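Local coordinates for protein NAD-dependent aldehyde dehydrogenase (PDB 5UJU) that probably oxidises aldehydes to carboxylic acids with NAD as the hydride acceptor, as a member of the aldehyde dehydrogenase family, at residues P204-C214 / G232-A243. Numbering follows the deposited sequence.
Sequences PRGTGLVLGCC and GNTVIVKPHPGA
G208 and V210 of strand 207-211 each bond to strand 234-238 through both N and O, taking the carbonyls of T234 and I236 and giving their own to I236 N and K238 N. G206 O to T234 N and G212 N to K238 O extend this parallel ladder at its two ends; the K238 N to V210 O bond measures 2.7 Å. Helix 217-230 connects the strands, making a beta-alpha-beta crossover of the Rossmann-like domain that binds NAD in aldehyde dehydrogenases.

At the start, the side-chain amide of N233 lies against the turn at G206, before strand 207-211. Its OD1 takes the G206 N-H in the carbonyl plane at 2.9 Å, while ND2 reaches back to D228 O on the connecting helix and to R553 O, so both ends of the amide are held. T207 OG1 and T234 OG1 lie 2.8 Å apart on the face covered by helix 97-132, where Q108 also bonds T234 OG1.

Apolar packing divides between the faces. V210 CG2 meets V235 CG1 at 3.7 Å on the side of helix 217-230, both valines touching L225. On the opposite face, L211 CD2 lies against CB of K238, whose bends at chi2 and chi3 (-66° and -67°) bring CE back to 3.9 Å from L211 CD2 and NZ to P239 O, met from above the carbonyl plane. K238 NZ also forms a salt bridge with D277 and shares a water with G212 O.

Beyond the strands, C214 CB sits over the centre of the H240 ring in a CH-pi contact, 3.4 Å from the centroid. G242 N donates to H240 ND1, fixing the ring's turn, and a second water joins C213 O, H240 N and A243 O. The direct ladder thus sets the strand register, whereas the loops following the strands' C-terminal ends depend for their placing on bridging waters, the K238 ammonium and the H240 ring.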
loop_
_atom_site.group_PDB
_atom_site.type_symbol
_atom_site.label_atom_id
_atom_site.label_comp_id
_atom_site.label_asym_id
_atom_site.label_seq_id
_atom_site.Cartn_x
_atom_site.Cartn_y
_atom_site.Cartn_z
ATOM N N PRO A 204 10.478 3.093 10.509
ATOM C CA PRO A 204 10.710 2.539 9.172
ATOM C C PRO A 204 10.471 1.042 9.165
ATOM O O PRO A 204 10.465 0.388 10.206
ATOM C CB PRO A 204 12.186 2.853 8.905
ATOM C CG PRO A 204 12.532 3.902 9.907
ATOM C CD PRO A 204 11.707 3.635 11.099
ATOM N N ARG A 205 10.243 0.501 7.958
ATOM C CA ARG A 205 10.100 -0.946 7.824
ATOM C C ARG A 205 11.412 -1.675 8.112
ATOM O O ARG A 205 11.417 -2.730 8.754
ATOM C CB ARG A 205 9.586 -1.284 6.423
ATOM C CG ARG A 205 8.138 -0.883 6.230
ATOM C CD ARG A 205 7.215 -1.792 7.021
ATOM N NE ARG A 205 5.845 -1.660 6.541
ATOM C CZ ARG A 205 4.887 -2.558 6.735
ATOM N NH1 ARG A 205 5.146 -3.672 7.417
ATOM N NH2 ARG A 205 3.674 -2.341 6.225
ATOM N N GLY A 206 12.532 -1.150 7.627
ATOM C CA GLY A 206 13.788 -1.851 7.793
ATOM C C GLY A 206 14.744 -1.590 6.653
ATOM O O GLY A 206 15.058 -0.434 6.353
ATOM N N THR A 207 15.225 -2.650 6.014
ATOM C CA THR A 207 16.135 -2.510 4.890
ATOM C C THR A 207 15.377 -2.693 3.583
ATOM O O THR A 207 14.704 -3.710 3.379
ATOM C CB THR A 207 17.284 -3.508 4.997
ATOM O OG1 THR A 207 18.054 -3.201 6.166
ATOM C CG2 THR A 207 18.193 -3.425 3.774
ATOM N N GLY A 208 15.509 -1.720 2.695
ATOM C CA GLY A 208 14.932 -1.797 1.369
ATOM C C GLY A 208 15.984 -2.235 0.367
ATOM O O GLY A 208 17.187 -2.054 0.586
ATOM N N LEU A 209 15.516 -2.858 -0.715
ATOM C CA LEU A 209 16.361 -3.329 -1.802
ATOM C C LEU A 209 15.947 -2.605 -3.081
ATOM O O LEU A 209 14.753 -2.534 -3.399
ATOM C CB LEU A 209 16.240 -4.855 -1.948
ATOM C CG LEU A 209 16.873 -5.528 -3.167
ATOM C CD1 LEU A 209 18.393 -5.390 -3.110
ATOM C CD2 LEU A 209 16.448 -7.023 -3.322
ATOM N N VAL A 210 16.921 -2.032 -3.788
ATOM C CA VAL A 210 16.680 -1.371 -5.070
ATOM C C VAL A 210 17.357 -2.204 -6.149
ATOM O O VAL A 210 18.584 -2.361 -6.142
ATOM C CB VAL A 210 17.176 0.084 -5.084
ATOM C CG1 VAL A 210 17.016 0.683 -6.482
ATOM C CG2 VAL A 210 16.384 0.920 -4.086
ATOM N N LEU A 211 16.552 -2.753 -7.060
ATOM C CA LEU A 211 17.026 -3.628 -8.130
ATOM C C LEU A 211 17.030 -2.826 -9.420
ATOM O O LEU A 211 15.965 -2.458 -9.939
ATOM C CB LEU A 211 16.152 -4.876 -8.258
ATOM C CG LEU A 211 16.158 -5.802 -7.039
ATOM C CD1 LEU A 211 15.183 -6.960 -7.197
ATOM C CD2 LEU A 211 17.577 -6.342 -6.854
ATOM N N GLY A 212 18.231 -2.561 -9.933
ATOM C CA GLY A 212 18.392 -1.554 -10.953
ATOM C C GLY A 212 18.095 -2.067 -12.346
ATOM O O GLY A 212 18.038 -3.278 -12.598
ATOM N N CYS A 213 17.911 -1.095 -13.242
ATOM C CA CYS A 213 17.525 -1.269 -14.639
ATOM C C CYS A 213 18.689 -0.890 -15.562
ATOM O O CYS A 213 19.506 -0.023 -15.232
ATOM C CB CYS A 213 16.287 -0.406 -14.930
ATOM S SG CYS A 213 16.047 0.132 -16.629
ATOM N N CYS A 214 18.775 -1.545 -16.727
ATOM C CA CYS A 214 19.934 -1.314 -17.593
ATOM C C CYS A 214 19.783 -0.095 -18.501
ATOM O O CYS A 214 20.795 0.386 -19.025
ATOM C CB CYS A 214 20.251 -2.551 -18.441
ATOM S SG CYS A 214 19.091 -2.904 -19.776
ATOM N N GLY A 232 13.006 6.675 6.321
ATOM C CA GLY A 232 13.862 6.195 7.395
ATOM C C GLY A 232 14.421 4.806 7.215
ATOM O O GLY A 232 15.033 4.275 8.146
ATOM N N ASN A 233 14.238 4.197 6.055
ATOM C CA ASN A 233 14.761 2.865 5.842
ATOM C C ASN A 233 16.230 2.936 5.453
ATOM O O ASN A 233 16.719 3.963 4.987
ATOM C CB ASN A 233 13.953 2.160 4.739
ATOM C CG ASN A 233 12.510 1.988 5.120
ATOM O OD1 ASN A 233 12.176 1.061 5.838
ATOM N ND2 ASN A 233 11.648 2.908 4.681
ATOM N N THR A 234 16.930 1.818 5.632
ATOM C CA THR A 234 18.238 1.641 5.019
ATOM C C THR A 234 18.041 0.973 3.655
ATOM O O THR A 234 17.010 0.352 3.401
ATOM C CB THR A 234 19.154 0.795 5.908
ATOM O OG1 THR A 234 18.485 -0.423 6.256
ATOM C CG2 THR A 234 19.546 1.555 7.206
ATOM N N VAL A 235 19.030 1.120 2.767
ATOM C CA VAL A 235 18.872 0.711 1.368
ATOM C C VAL A 235 20.113 -0.031 0.885
ATOM O O VAL A 235 21.235 0.455 1.050
ATOM C CB VAL A 235 18.608 1.925 0.454
ATOM C CG1 VAL A 235 18.252 1.467 -0.942
ATOM C CG2 VAL A 235 17.504 2.800 1.026
ATOM N N ILE A 236 19.908 -1.173 0.236
ATOM C CA ILE A 236 20.943 -1.848 -0.545
ATOM C C ILE A 236 20.596 -1.622 -2.011
ATOM O O ILE A 236 19.489 -1.970 -2.453
ATOM C CB ILE A 236 21.031 -3.351 -0.224
ATOM C CG1 ILE A 236 21.416 -3.586 1.254
ATOM C CG2 ILE A 236 22.014 -4.041 -1.156
ATOM C CD1 ILE A 236 21.235 -5.026 1.716
ATOM N N VAL A 237 21.504 -0.986 -2.746
ATOM C CA VAL A 237 21.293 -0.682 -4.160
ATOM C C VAL A 237 22.020 -1.736 -4.979
ATOM O O VAL A 237 23.251 -1.851 -4.901
ATOM C CB VAL A 237 21.781 0.729 -4.515
ATOM C CG1 VAL A 237 21.559 1.013 -5.993
ATOM C CG2 VAL A 237 21.079 1.776 -3.650
ATOM N N LYS A 238 21.257 -2.514 -5.750
ATOM C CA LYS A 238 21.777 -3.572 -6.612
ATOM C C LYS A 238 21.527 -3.182 -8.061
ATOM O O LYS A 238 20.455 -3.485 -8.608
ATOM C CB LYS A 238 21.099 -4.910 -6.291
ATOM C CG LYS A 238 21.920 -6.152 -6.657
ATOM C CD LYS A 238 22.147 -6.341 -8.152
ATOM C CE LYS A 238 20.833 -6.643 -8.890
ATOM N NZ LYS A 238 21.115 -6.822 -10.353
ATOM N N PRO A 239 22.461 -2.514 -8.732
ATOM C CA PRO A 239 22.189 -2.086 -10.109
ATOM C C PRO A 239 22.179 -3.262 -11.072
ATOM O O PRO A 239 22.687 -4.352 -10.801
ATOM C CB PRO A 239 23.338 -1.117 -10.440
ATOM C CG PRO A 239 24.036 -0.834 -9.102
ATOM C CD PRO A 239 23.757 -2.020 -8.230
ATOM N N HIS A 240 21.594 -3.024 -12.231
ATOM C CA HIS A 240 21.783 -3.965 -13.318
ATOM C C HIS A 240 23.276 -4.066 -13.639
ATOM O O HIS A 240 23.969 -3.041 -13.684
ATOM C CB HIS A 240 20.994 -3.519 -14.548
ATOM C CG HIS A 240 21.008 -4.524 -15.653
ATOM N ND1 HIS A 240 22.106 -4.709 -16.464
ATOM C CD2 HIS A 240 20.070 -5.407 -16.077
ATOM C CE1 HIS A 240 21.840 -5.655 -17.349
ATOM N NE2 HIS A 240 20.612 -6.095 -17.136
ATOM N N PRO A 241 23.810 -5.274 -13.861
ATOM C CA PRO A 241 25.264 -5.410 -14.088
ATOM C C PRO A 241 25.778 -4.655 -15.311
ATOM O O PRO A 241 26.997 -4.471 -15.447
ATOM C CB PRO A 241 25.465 -6.925 -14.262
ATOM C CG PRO A 241 24.190 -7.558 -13.889
ATOM C CD PRO A 241 23.102 -6.558 -13.999
ATOM N N GLY A 242 24.900 -4.230 -16.215
ATOM C CA GLY A 242 25.312 -3.416 -17.345
ATOM C C GLY A 242 25.285 -1.915 -17.112
ATOM O O GLY A 242 25.727 -1.158 -17.983
ATOM N N ALA A 243 24.787 -1.457 -15.955
ATOM C CA ALA A 243 24.676 -0.020 -15.674
ATOM C C ALA A 243 24.885 0.208 -14.178
ATOM O O ALA A 243 23.971 0.613 -13.464
ATOM C CB ALA A 243 23.326 0.555 -16.106
HETATM O O HOH W 1 18.923 -5.656 -11.611
HETATM O O HOH W 2 21.225 -0.420 -13.079
#